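Local coordinates for nitroreductase family protein (Clostridium novyi, PDB 3G14) that probably acts as an oxidoreductase of the nitroreductase family, whose members generally use a bound flavin as cofactor, at residues K47-A61 with A74-A86. Sequence-based numbering, arbitrary orientation.
Sequences KFIVVESDKLKLDIA and AVLNSPMTIVAVA
The ammonium group of K57 is gripped by the turn between helix 70-77 and strand 80-86: NZ donates to S78 O at 2.9 Å, in the carbonyl plane, and more weakly to P79 O at 3.0 Å. A bridging water that also donates to L76 O accepts from NZ, giving the amine three oxygen partners. With CG anti to the carbonyl carbon (chi1 -67°) and the chain extended beyond it, K57 runs its methylenes past V75 O, CD coming to 3.4 Å. The buried lysine thus satisfies backbone carbonyls of the turn, which would probably favour its charged form. S78 OG separately donates to A74 O of the helix.

Next to this, the two helices meet through aliphatic branches: L76 CD2 sits 3.7 Å from A61 CB, and the buried I60 and V75 side chains cross at about a right angle.

Strands 47-51 and 80-86 run antiparallel (156°), bonded reciprocally at K47-V85, I49-V83 and V51-T81; the V51 N to T81 O bond is short (2.7 Å) and nearly straight (171°). On one face, F48 places CE1 3.7 Å from A84 CB, its ring oblique to that methyl, while V50 CG1 meets the selenium of selenomethionine M80 at 3.7 Å. On the other face V51 CG2 meets V83 CG2 at 3.9 Å, and I60 CD1 reaches V83 as well.

Helices 54-63 and 70-77 thus connect adjacent antiparallel strands in the nitroreductase family's alpha+beta fold. Both strands lie inside the mixed sheet, between 173-175 and 144-151; helix 99-117 packs on I82 and A84, whereas helix 54-63 lies over the V83 face.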
loop_
_atom_site.group_PDB
_atom_site.type_symbol
_atom_site.label_atom_id
_atom_site.label_comp_id
_atom_site.label_asym_id
_atom_site.label_seq_id
_atom_site.Cartn_x
_atom_site.Cartn_y
_atom_site.Cartn_z
ATOM N N LYS B 47 10.228 3.784 -9.215
ATOM C CA LYS B 47 10.441 2.825 -10.282
ATOM C C LYS B 47 10.854 1.501 -9.656
ATOM O O LYS B 47 11.196 1.457 -8.455
ATOM C CB LYS B 47 11.527 3.333 -11.246
ATOM C CG LYS B 47 11.217 4.686 -11.925
ATOM C CD LYS B 47 12.335 5.138 -12.890
ATOM C CE LYS B 47 11.873 6.293 -13.782
ATOM N NZ LYS B 47 11.498 7.500 -13.062
ATOM N N PHE B 48 10.803 0.438 -10.467
ATOM C CA PHE B 48 11.081 -0.942 -10.048
ATOM C C PHE B 48 12.280 -1.459 -10.812
ATOM O O PHE B 48 12.369 -1.282 -12.051
ATOM C CB PHE B 48 9.842 -1.832 -10.308
ATOM C CG PHE B 48 8.658 -1.354 -9.559
ATOM C CD1 PHE B 48 8.564 -1.595 -8.179
ATOM C CD2 PHE B 48 7.660 -0.609 -10.193
ATOM C CE1 PHE B 48 7.506 -1.099 -7.425
ATOM C CE2 PHE B 48 6.567 -0.118 -9.439
ATOM C CZ PHE B 48 6.492 -0.370 -8.060
ATOM N N ILE B 49 13.193 -2.097 -10.089
ATOM C CA ILE B 49 14.279 -2.856 -10.734
ATOM C C ILE B 49 13.959 -4.336 -10.547
ATOM O O ILE B 49 13.759 -4.813 -9.404
ATOM C CB ILE B 49 15.646 -2.556 -10.125
ATOM C CG1 ILE B 49 15.900 -1.046 -10.060
ATOM C CG2 ILE B 49 16.767 -3.318 -10.862
ATOM C CD1 ILE B 49 17.202 -0.684 -9.240
ATOM N N VAL B 50 13.861 -5.046 -11.670
ATOM C CA VAL B 50 13.774 -6.509 -11.669
ATOM C C VAL B 50 15.201 -7.044 -11.582
ATOM O O VAL B 50 16.021 -6.784 -12.448
ATOM C CB VAL B 50 13.055 -7.066 -12.929
ATOM C CG1 VAL B 50 13.138 -8.628 -13.007
ATOM C CG2 VAL B 50 11.605 -6.599 -12.974
ATOM N N VAL B 51 15.513 -7.762 -10.520
ATOM C CA VAL B 51 16.877 -8.304 -10.373
ATOM C C VAL B 51 16.888 -9.806 -10.676
ATOM O O VAL B 51 16.301 -10.614 -9.901
ATOM C CB VAL B 51 17.469 -8.056 -8.968
ATOM C CG1 VAL B 51 18.869 -8.685 -8.881
ATOM C CG2 VAL B 51 17.434 -6.556 -8.615
ATOM N N GLU B 52 17.569 -10.173 -11.775
ATOM C CA GLU B 52 17.687 -11.579 -12.215
ATOM C C GLU B 52 19.087 -12.153 -12.057
ATOM O O GLU B 52 19.233 -13.373 -11.989
ATOM C CB GLU B 52 17.261 -11.769 -13.682
ATOM C CG GLU B 52 15.782 -11.474 -13.929
ATOM C CD GLU B 52 15.259 -11.903 -15.313
ATOM O OE1 GLU B 52 15.975 -12.580 -16.088
ATOM O OE2 GLU B 52 14.092 -11.558 -15.606
ATOM N N SER B 53 20.106 -11.292 -12.085
ATOM C CA SER B 53 21.503 -11.748 -11.998
ATOM C C SER B 53 21.773 -12.377 -10.650
ATOM O O SER B 53 21.547 -11.736 -9.619
ATOM C CB SER B 53 22.440 -10.563 -12.174
ATOM O OG SER B 53 23.770 -10.897 -11.822
ATOM N N ASP B 54 22.334 -13.584 -10.643
ATOM C CA ASP B 54 22.584 -14.285 -9.393
ATOM C C ASP B 54 23.596 -13.534 -8.539
ATOM O O ASP B 54 23.460 -13.505 -7.309
ATOM C CB ASP B 54 23.030 -15.743 -9.646
ATOM C CG ASP B 54 22.849 -16.648 -8.403
ATOM O OD1 ASP B 54 21.944 -16.388 -7.571
ATOM O OD2 ASP B 54 23.627 -17.635 -8.234
ATOM N N LYS B 55 24.577 -12.904 -9.176
ATOM C CA LYS B 55 25.597 -12.138 -8.471
ATOM C C LYS B 55 24.928 -10.991 -7.686
ATOM O O LYS B 55 25.300 -10.696 -6.527
ATOM C CB LYS B 55 26.640 -11.612 -9.481
ATOM C CG LYS B 55 27.811 -10.846 -8.879
ATOM C CD LYS B 55 27.475 -9.385 -8.551
ATOM C CE LYS B 55 28.693 -8.583 -8.005
ATOM N NZ LYS B 55 28.254 -7.223 -7.513
ATOM N N LEU B 56 23.936 -10.349 -8.313
ATOM C CA LEU B 56 23.190 -9.261 -7.665
ATOM C C LEU B 56 22.263 -9.777 -6.538
ATOM O O LEU B 56 22.087 -9.120 -5.502
ATOM C CB LEU B 56 22.432 -8.421 -8.715
ATOM C CG LEU B 56 23.324 -7.789 -9.804
ATOM C CD1 LEU B 56 22.484 -6.982 -10.830
ATOM C CD2 LEU B 56 24.424 -6.922 -9.179
ATOM N N LYS B 57 21.672 -10.953 -6.723
ATOM C CA LYS B 57 20.880 -11.577 -5.634
ATOM C C LYS B 57 21.735 -11.790 -4.414
ATOM O O LYS B 57 21.305 -11.558 -3.273
ATOM C CB LYS B 57 20.307 -12.924 -6.080
ATOM C CG LYS B 57 19.265 -12.826 -7.153
ATOM C CD LYS B 57 18.773 -14.214 -7.487
ATOM C CE LYS B 57 18.104 -14.262 -8.771
ATOM N NZ LYS B 57 17.861 -15.670 -9.140
ATOM N N LEU B 58 22.955 -12.270 -4.656
ATOM C CA LEU B 58 23.917 -12.501 -3.586
ATOM C C LEU B 58 24.233 -11.173 -2.878
ATOM O O LEU B 58 24.228 -11.114 -1.657
ATOM C CB LEU B 58 25.187 -13.209 -4.120
ATOM C CG LEU B 58 26.357 -13.402 -3.143
ATOM C CD1 LEU B 58 25.872 -14.160 -1.899
ATOM C CD2 LEU B 58 27.555 -14.123 -3.796
ATOM N N ASP B 59 24.458 -10.106 -3.642
ATOM C CA ASP B 59 24.690 -8.767 -3.048
ATOM C C ASP B 59 23.502 -8.341 -2.177
ATOM O O ASP B 59 23.678 -7.839 -1.058
ATOM C CB ASP B 59 24.853 -7.685 -4.124
ATOM C CG ASP B 59 26.176 -7.762 -4.888
ATOM O OD1 ASP B 59 27.171 -8.315 -4.379
ATOM O OD2 ASP B 59 26.183 -7.247 -6.026
ATOM N N ILE B 60 22.290 -8.552 -2.696
ATOM C CA ILE B 60 21.078 -8.176 -1.941
ATOM C C ILE B 60 20.953 -9.024 -0.681
ATOM O O ILE B 60 20.705 -8.506 0.423
ATOM C CB ILE B 60 19.795 -8.252 -2.794
ATOM C CG1 ILE B 60 19.856 -7.234 -3.950
ATOM C CG2 ILE B 60 18.567 -8.031 -1.920
ATOM C CD1 ILE B 60 18.785 -7.448 -4.968
ATOM N N ALA B 61 21.153 -10.340 -0.822
ATOM C CA ALA B 61 21.117 -11.280 0.319
ATOM C C ALA B 61 22.063 -10.847 1.432
ATOM O O ALA B 61 21.692 -10.863 2.613
ATOM C CB ALA B 61 21.485 -12.699 -0.156
ATOM N N ALA B 74 15.512 -16.402 0.722
ATOM C CA ALA B 74 14.390 -16.246 -0.228
ATOM C C ALA B 74 14.891 -15.498 -1.507
ATOM O O ALA B 74 14.588 -15.878 -2.646
ATOM C CB ALA B 74 13.203 -15.482 0.414
ATOM N N VAL B 75 15.717 -14.488 -1.303
ATOM C CA VAL B 75 16.311 -13.742 -2.404
ATOM C C VAL B 75 17.311 -14.611 -3.188
ATOM O O VAL B 75 17.370 -14.551 -4.417
ATOM C CB VAL B 75 17.011 -12.431 -1.918
ATOM C CG1 VAL B 75 17.876 -11.822 -3.063
ATOM C CG2 VAL B 75 15.935 -11.354 -1.414
ATOM N N LEU B 76 18.104 -15.423 -2.480
ATOM C CA LEU B 76 19.062 -16.298 -3.162
ATOM C C LEU B 76 18.357 -17.343 -4.016
ATOM O O LEU B 76 18.812 -17.690 -5.109
ATOM C CB LEU B 76 19.988 -17.006 -2.188
ATOM C CG LEU B 76 21.012 -16.163 -1.407
ATOM C CD1 LEU B 76 21.672 -17.052 -0.316
ATOM C CD2 LEU B 76 22.050 -15.576 -2.351
ATOM N N ASN B 77 17.284 -17.872 -3.472
ATOM C CA ASN B 77 16.698 -19.120 -3.961
ATOM C C ASN B 77 15.456 -18.942 -4.803
ATOM O O ASN B 77 14.834 -19.920 -5.137
ATOM C CB ASN B 77 16.420 -20.057 -2.780
ATOM C CG ASN B 77 17.702 -20.438 -2.041
ATOM O OD1 ASN B 77 18.773 -20.527 -2.649
ATOM N ND2 ASN B 77 17.595 -20.675 -0.735
ATOM N N SER B 78 15.102 -17.710 -5.163
ATOM C CA SER B 78 13.994 -17.427 -6.088
ATOM C C SER B 78 14.519 -16.979 -7.467
ATOM O O SER B 78 15.622 -16.476 -7.547
ATOM C CB SER B 78 13.086 -16.335 -5.539
ATOM O OG SER B 78 13.820 -15.186 -5.129
ATOM N N PRO B 79 13.703 -17.102 -8.530
ATOM C CA PRO B 79 14.239 -16.664 -9.859
ATOM C C PRO B 79 14.559 -15.167 -9.997
ATOM O O PRO B 79 15.450 -14.815 -10.760
ATOM C CB PRO B 79 13.169 -17.127 -10.865
ATOM C CG PRO B 79 11.905 -17.242 -10.043
ATOM C CD PRO B 79 12.353 -17.679 -8.643
HETATM N N MSE B 80 13.814 -14.305 -9.304
HETATM C CA MSE B 80 14.089 -12.885 -9.308
HETATM C C MSE B 80 13.625 -12.185 -8.041
HETATM O O MSE B 80 12.925 -12.752 -7.192
HETATM C CB MSE B 80 13.435 -12.232 -10.541
HETATM C CG MSE B 80 11.973 -12.279 -10.508
HETATM SE SE MSE B 80 11.047 -11.474 -12.054
HETATM C CE MSE B 80 11.912 -12.336 -13.425
ATOM N N THR B 81 14.087 -10.951 -7.907
ATOM C CA THR B 81 13.676 -10.043 -6.845
ATOM C C THR B 81 13.259 -8.717 -7.468
ATOM O O THR B 81 13.865 -8.258 -8.438
ATOM C CB THR B 81 14.845 -9.864 -5.815
ATOM O OG1 THR B 81 14.967 -11.056 -5.032
ATOM C CG2 THR B 81 14.636 -8.643 -4.928
ATOM N N ILE B 82 12.182 -8.138 -6.947
ATOM C CA ILE B 82 11.719 -6.808 -7.388
ATOM C C ILE B 82 12.103 -5.796 -6.325
ATOM O O ILE B 82 11.764 -5.980 -5.163
ATOM C CB ILE B 82 10.202 -6.773 -7.666
ATOM C CG1 ILE B 82 9.863 -7.770 -8.783
ATOM C CG2 ILE B 82 9.773 -5.367 -8.077
ATOM C CD1 ILE B 82 8.384 -8.108 -8.992
ATOM N N VAL B 83 12.792 -4.719 -6.726
ATOM C CA VAL B 83 13.222 -3.674 -5.780
ATOM C C VAL B 83 12.498 -2.340 -6.096
ATOM O O VAL B 83 12.518 -1.889 -7.265
ATOM C CB VAL B 83 14.751 -3.432 -5.911
ATOM C CG1 VAL B 83 15.233 -2.371 -4.934
ATOM C CG2 VAL B 83 15.545 -4.729 -5.698
ATOM N N ALA B 84 11.877 -1.742 -5.081
ATOM C CA ALA B 84 11.123 -0.511 -5.259
ATOM C C ALA B 84 11.986 0.666 -4.804
ATOM O O ALA B 84 12.361 0.734 -3.645
ATOM C CB ALA B 84 9.789 -0.569 -4.515
ATOM N N VAL B 85 12.264 1.600 -5.730
ATOM C CA VAL B 85 13.164 2.727 -5.517
ATOM C C VAL B 85 12.376 4.036 -5.722
ATOM O O VAL B 85 11.675 4.211 -6.713
ATOM C CB VAL B 85 14.355 2.664 -6.504
ATOM C CG1 VAL B 85 15.372 3.860 -6.298
ATOM C CG2 VAL B 85 15.075 1.289 -6.403
ATOM N N ALA B 86 12.487 4.955 -4.789
ATOM C CA ALA B 86 11.732 6.221 -4.853
ATOM C C ALA B 86 12.572 7.470 -4.759
ATOM O O ALA B 86 13.710 7.476 -4.222
ATOM C CB ALA B 86 10.657 6.260 -3.793
HETATM O O HOH W 1 21.498 -17.937 -5.790
HETATM O O HOH W 2 18.334 -18.396 -7.608
#